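Local coordinates for cell division control protein 45 cdc45 putative (Entamoeba histolytica, PDB 6CC2), which probably acts in DNA replication as the Cdc45 component of the CMG replicative helicase, with a fold related to the DHH phosphoesterases such as RecJ, at residues Y104-N116 with D174-A186. Residues are numbered along the deposited sequence; the frame is centred on the assembly and turned at random.
With EDO (1,2-ethanediol), chain E.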
loop_
_atom_site.group_PDB
_atom_site.type_symbol
_atom_site.label_atom_id
_atom_site.label_comp_id
_atom_site.label_asym_id
_atom_site.label_seq_id
_atom_site.Cartn_x
_atom_site.Cartn_y
_atom_site.Cartn_z
ATOM N N TYR A 104 14.938 14.779 -9.371
ATOM C CA TYR A 104 14.451 14.931 -8.009
ATOM C C TYR A 104 13.845 13.624 -7.546
ATOM O O TYR A 104 13.220 12.888 -8.325
ATOM C CB TYR A 104 13.424 16.068 -7.900
ATOM C CG TYR A 104 14.028 17.413 -8.222
ATOM C CD1 TYR A 104 14.932 18.002 -7.346
ATOM C CD2 TYR A 104 13.713 18.084 -9.389
ATOM C CE1 TYR A 104 15.518 19.235 -7.636
ATOM C CE2 TYR A 104 14.286 19.310 -9.682
ATOM C CZ TYR A 104 15.183 19.878 -8.808
ATOM O OH TYR A 104 15.767 21.092 -9.094
ATOM N N ILE A 105 14.013 13.339 -6.262
ATOM C CA ILE A 105 13.516 12.111 -5.664
ATOM C C ILE A 105 12.707 12.457 -4.420
ATOM O O ILE A 105 13.193 13.155 -3.525
ATOM C CB ILE A 105 14.669 11.150 -5.317
ATOM C CG1 ILE A 105 15.408 10.746 -6.594
ATOM C CG2 ILE A 105 14.126 9.926 -4.577
ATOM C CD1 ILE A 105 16.644 9.893 -6.334
ATOM N N ILE A 106 11.467 11.965 -4.369
ATOM C CA ILE A 106 10.617 12.068 -3.191
ATOM C C ILE A 106 10.277 10.625 -2.807
ATOM O O ILE A 106 9.415 10.001 -3.423
ATOM C CB ILE A 106 9.353 12.879 -3.441
ATOM C CG1 ILE A 106 9.677 14.270 -3.953
ATOM C CG2 ILE A 106 8.531 13.008 -2.134
ATOM C CD1 ILE A 106 8.442 15.090 -4.347
ATOM N N ASP A 107 10.957 10.100 -1.798
ATOM C CA ASP A 107 10.885 8.663 -1.483
ATOM C C ASP A 107 10.835 8.514 0.030
ATOM O O ASP A 107 11.588 9.174 0.754
ATOM C CB ASP A 107 12.106 7.942 -2.074
ATOM C CG ASP A 107 12.032 6.446 -1.960
ATOM O OD1 ASP A 107 11.083 5.933 -1.318
ATOM O OD2 ASP A 107 12.931 5.755 -2.506
ATOM N N SER A 108 9.952 7.647 0.508
ATOM C CA SER A 108 9.815 7.431 1.943
ATOM C C SER A 108 10.794 6.402 2.508
ATOM O O SER A 108 10.915 6.306 3.734
ATOM C CB SER A 108 8.381 6.984 2.278
ATOM O OG SER A 108 8.105 5.701 1.721
ATOM N N HIS A 109 11.483 5.642 1.653
ATOM C CA HIS A 109 12.474 4.683 2.137
ATOM C C HIS A 109 13.644 5.390 2.807
ATOM O O HIS A 109 14.070 6.459 2.369
ATOM C CB HIS A 109 13.016 3.845 0.975
ATOM C CG HIS A 109 12.006 2.929 0.362
ATOM N ND1 HIS A 109 11.142 3.329 -0.637
ATOM C CD2 HIS A 109 11.726 1.623 0.606
ATOM C CE1 HIS A 109 10.370 2.311 -0.981
ATOM N NE2 HIS A 109 10.708 1.263 -0.244
ATOM N N ARG A 110 14.173 4.780 3.867
ATOM C CA ARG A 110 15.384 5.266 4.528
ATOM C C ARG A 110 16.245 4.072 4.917
ATOM O O ARG A 110 15.721 2.972 5.124
ATOM C CB ARG A 110 15.071 6.081 5.795
ATOM C CG ARG A 110 14.277 7.355 5.556
ATOM C CD ARG A 110 15.140 8.444 4.930
ATOM N NE ARG A 110 14.425 9.727 4.960
ATOM C CZ ARG A 110 13.436 10.045 4.131
ATOM N NH1 ARG A 110 12.819 11.207 4.257
ATOM N NH2 ARG A 110 13.052 9.192 3.188
ATOM N N PRO A 111 17.568 4.259 5.042
ATOM C CA PRO A 111 18.332 5.476 4.719
ATOM C C PRO A 111 18.440 5.733 3.220
ATOM O O PRO A 111 18.275 4.828 2.414
ATOM C CB PRO A 111 19.708 5.199 5.307
ATOM C CG PRO A 111 19.829 3.712 5.281
ATOM C CD PRO A 111 18.441 3.217 5.606
ATOM N N PHE A 112 18.718 6.977 2.847
ATOM C CA PHE A 112 19.076 7.274 1.467
ATOM C C PHE A 112 20.401 6.606 1.105
ATOM O O PHE A 112 21.289 6.427 1.948
ATOM C CB PHE A 112 19.193 8.775 1.274
ATOM C CG PHE A 112 17.899 9.523 1.397
ATOM C CD1 PHE A 112 16.768 9.114 0.705
ATOM C CD2 PHE A 112 17.827 10.661 2.179
ATOM C CE1 PHE A 112 15.580 9.822 0.808
ATOM C CE2 PHE A 112 16.642 11.373 2.283
ATOM C CZ PHE A 112 15.527 10.956 1.608
ATOM N N ASN A 113 20.535 6.234 -0.163
ATOM C CA ASN A 113 21.821 5.752 -0.660
ATOM C C ASN A 113 22.887 6.837 -0.519
ATOM O O ASN A 113 22.669 7.989 -0.889
ATOM C CB ASN A 113 21.690 5.319 -2.122
ATOM C CG ASN A 113 23.028 4.934 -2.739
ATOM O OD1 ASN A 113 23.765 5.781 -3.221
ATOM N ND2 ASN A 113 23.340 3.643 -2.723
ATOM N N LYS A 114 24.051 6.457 0.011
ATOM C CA LYS A 114 25.079 7.446 0.329
ATOM C C LYS A 114 25.576 8.162 -0.917
ATOM O O LYS A 114 25.898 9.359 -0.867
ATOM C CB LYS A 114 26.227 6.786 1.081
ATOM C CG LYS A 114 25.905 6.507 2.549
ATOM C CD LYS A 114 26.946 5.600 3.204
ATOM C CE LYS A 114 28.324 6.242 3.234
ATOM N NZ LYS A 114 29.339 5.331 3.833
ATOM N N LEU A 115 25.675 7.455 -2.043
ATOM C CA LEU A 115 26.143 8.113 -3.259
ATOM C C LEU A 115 25.074 9.036 -3.830
ATOM O O LEU A 115 25.401 10.047 -4.466
ATOM C CB LEU A 115 26.582 7.078 -4.289
ATOM C CG LEU A 115 27.780 6.228 -3.879
ATOM C CD1 LEU A 115 28.071 5.175 -4.946
ATOM C CD2 LEU A 115 29.012 7.070 -3.624
ATOM N N ASN A 116 23.795 8.725 -3.585
ATOM C CA ASN A 116 22.723 9.676 -3.876
ATOM C C ASN A 116 22.887 10.945 -3.046
ATOM O O ASN A 116 22.669 12.057 -3.541
ATOM C CB ASN A 116 21.360 9.054 -3.588
ATOM C CG ASN A 116 20.918 8.029 -4.651
ATOM O OD1 ASN A 116 21.647 7.709 -5.592
ATOM N ND2 ASN A 116 19.716 7.517 -4.484
ATOM N N ASP A 174 19.602 0.262 -0.001
ATOM C CA ASP A 174 19.998 0.498 1.376
ATOM C C ASP A 174 18.806 0.629 2.310
ATOM O O ASP A 174 19.001 0.875 3.503
ATOM C CB ASP A 174 20.856 1.766 1.466
ATOM C CG ASP A 174 22.216 1.594 0.811
ATOM O OD1 ASP A 174 22.738 0.458 0.804
ATOM O OD2 ASP A 174 22.763 2.595 0.305
ATOM N N GLY A 175 17.589 0.459 1.802
ATOM C CA GLY A 175 16.414 0.736 2.611
ATOM C C GLY A 175 16.313 -0.196 3.808
ATOM O O GLY A 175 16.542 -1.404 3.707
ATOM N N GLU A 176 15.977 0.392 4.964
ATOM C CA GLU A 176 15.780 -0.360 6.196
ATOM C C GLU A 176 14.486 -0.017 6.913
ATOM O O GLU A 176 14.073 -0.775 7.782
ATOM C CB GLU A 176 16.951 -0.144 7.180
ATOM C CG GLU A 176 18.298 -0.625 6.665
ATOM C CD GLU A 176 19.432 -0.353 7.645
ATOM O OE1 GLU A 176 19.151 -0.112 8.840
ATOM O OE2 GLU A 176 20.605 -0.378 7.215
ATOM N N PHE A 177 13.841 1.093 6.596
ATOM C CA PHE A 177 12.583 1.456 7.233
ATOM C C PHE A 177 11.940 2.550 6.391
ATOM O O PHE A 177 12.491 2.968 5.370
ATOM C CB PHE A 177 12.792 1.910 8.685
ATOM C CG PHE A 177 13.748 3.050 8.837
ATOM C CD1 PHE A 177 15.096 2.819 8.933
ATOM C CD2 PHE A 177 13.284 4.360 8.850
ATOM C CE1 PHE A 177 15.979 3.863 9.064
ATOM C CE2 PHE A 177 14.186 5.401 8.998
ATOM C CZ PHE A 177 15.510 5.147 9.089
ATOM N N TYR A 178 10.746 2.979 6.806
ATOM C CA TYR A 178 9.965 3.975 6.100
ATOM C C TYR A 178 9.791 5.208 6.973
ATOM O O TYR A 178 9.507 5.101 8.178
ATOM C CB TYR A 178 8.581 3.455 5.677
ATOM C CG TYR A 178 8.653 2.243 4.786
ATOM C CD1 TYR A 178 8.785 0.960 5.333
ATOM C CD2 TYR A 178 8.610 2.359 3.426
ATOM C CE1 TYR A 178 8.871 -0.138 4.532
ATOM C CE2 TYR A 178 8.679 1.248 2.608
ATOM C CZ TYR A 178 8.818 -0.002 3.176
ATOM O OH TYR A 178 8.891 -1.118 2.364
ATOM N N SER A 179 9.982 6.374 6.357
ATOM C CA SER A 179 9.822 7.656 7.026
ATOM C C SER A 179 8.623 8.398 6.447
ATOM O O SER A 179 7.627 7.779 6.040
ATOM C CB SER A 179 11.114 8.459 6.905
ATOM O OG SER A 179 11.079 9.612 7.752
ATOM N N GLU A 180 8.726 9.722 6.362
ATOM C CA GLU A 180 7.578 10.557 6.025
ATOM C C GLU A 180 6.910 10.181 4.706
ATOM O O GLU A 180 7.564 9.913 3.691
ATOM C CB GLU A 180 8.032 12.020 5.969
ATOM C CG GLU A 180 6.920 13.027 5.945
ATOM C CD GLU A 180 7.430 14.419 6.239
ATOM O OE1 GLU A 180 8.449 14.807 5.631
ATOM O OE2 GLU A 180 6.828 15.107 7.093
ATOM N N SER A 181 5.579 10.216 4.719
ATOM C CA SER A 181 4.772 9.968 3.519
ATOM C C SER A 181 5.217 10.866 2.376
ATOM O O SER A 181 5.546 12.027 2.593
ATOM C CB SER A 181 3.298 10.236 3.869
ATOM O OG SER A 181 2.580 10.824 2.826
ATOM N N VAL A 182 5.230 10.318 1.160
ATOM C CA VAL A 182 5.637 11.126 0.007
ATOM C C VAL A 182 4.576 12.177 -0.320
ATOM O O VAL A 182 4.892 13.290 -0.800
ATOM C CB VAL A 182 5.975 10.256 -1.214
ATOM C CG1 VAL A 182 7.225 9.415 -0.930
ATOM C CG2 VAL A 182 4.790 9.331 -1.611
ATOM N N GLY A 183 3.314 11.869 -0.092
ATOM C CA GLY A 183 2.280 12.888 -0.202
ATOM C C GLY A 183 2.453 14.018 0.786
ATOM O O GLY A 183 2.167 15.180 0.471
ATOM N N ARG A 184 2.940 13.706 1.986
ATOM C CA ARG A 184 3.190 14.736 2.981
ATOM C C ARG A 184 4.289 15.693 2.523
ATOM O O ARG A 184 4.216 16.903 2.771
ATOM C CB ARG A 184 3.564 14.073 4.311
ATOM C CG ARG A 184 4.077 14.996 5.344
ATOM C CD ARG A 184 2.998 15.944 5.870
ATOM N NE ARG A 184 3.463 16.630 7.076
ATOM C CZ ARG A 184 3.265 16.186 8.315
ATOM N NH1 ARG A 184 2.587 15.066 8.529
ATOM N NH2 ARG A 184 3.734 16.870 9.342
ATOM N N VAL A 185 5.315 15.168 1.844
ATOM C CA VAL A 185 6.374 16.025 1.324
ATOM C C VAL A 185 5.820 16.966 0.260
ATOM O O VAL A 185 6.174 18.150 0.216
ATOM C CB VAL A 185 7.535 15.181 0.776
ATOM C CG1 VAL A 185 8.569 16.090 0.081
ATOM C CG2 VAL A 185 8.201 14.396 1.880
ATOM N N ALA A 186 4.960 16.453 -0.627
ATOM C CA ALA A 186 4.361 17.320 -1.643
ATOM C C ALA A 186 3.537 18.423 -0.987
ATOM O O ALA A 186 3.605 19.598 -1.403
ATOM C CB ALA A 186 3.505 16.506 -2.606
HETATM C C1 EDO E . 9.264 6.561 12.111
HETATM O O1 EDO E . 10.445 6.140 11.412
HETATM C C2 EDO E . 8.229 7.082 11.117
HETATM O O2 EDO E . 7.877 6.055 10.185
HETATM O O HOH W 1 10.050 10.894 2.986
HETATM O O HOH W 2 8.675 -0.678 -0.197
HETATM O O HOH W 3 23.284 4.380 3.028
HETATM O O HOH W 4 24.708 3.849 1.067
#
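R110 and F177 pair through both backbone groups: R110 N donates to F177 O, and R110 O accepts twice, from F177 N and from E176 N. The bond from E176 N to R110 O is 2.6 Å long and nearly straight. Two successive residues facing one meets the definition of a classic beta bulge. One step along, H109 and Y178 form the non-hydrogen-bonded pair, and S179 N closes the ladder on S108 O (2.8 Å, 173°). Strand 109-110, which follows strand 102-106 of the parallel sheet in the N-terminal region, whose DHH-like fold is expected of Cdc45, pairs with 177-178 from much later in the chain as a two-stranded antiparallel ribbon. D107 organises the turn into it: OD1 takes H109 N from above the carboxylate plane, an Asx turn, and H109 ND1 on its syn lone pair at 2.7 Å, while OD2 accepts from G87 N. With ND1 so fixed, the imidazole lies beside the Y178 ring, planes 49° apart, and one water links NE2 to Y178 OH. R110, bent at chi2 (-74°), curls back so that NH2 reaches D107 O and H109 O; a second water joins NH1 to D107 O and E180 O. S179 CB covers one guanidinium face and F112 CZ the other, while R110 CB sits over the F177 ring, 3.8 Å from its centroid. S108 OG, near the edge of the Y178 ring, is hydrogen-bonded to D84 OD1. Toward helix 182-192, I106 CG2 meets V182 CB and V185 CB, the latter at 3.8 Å. S181 OG caps that helix by accepting from R184 N, and the D34 carboxylate hydrogen-bonds to S181 OG through OD1 and to V182 N through OD2.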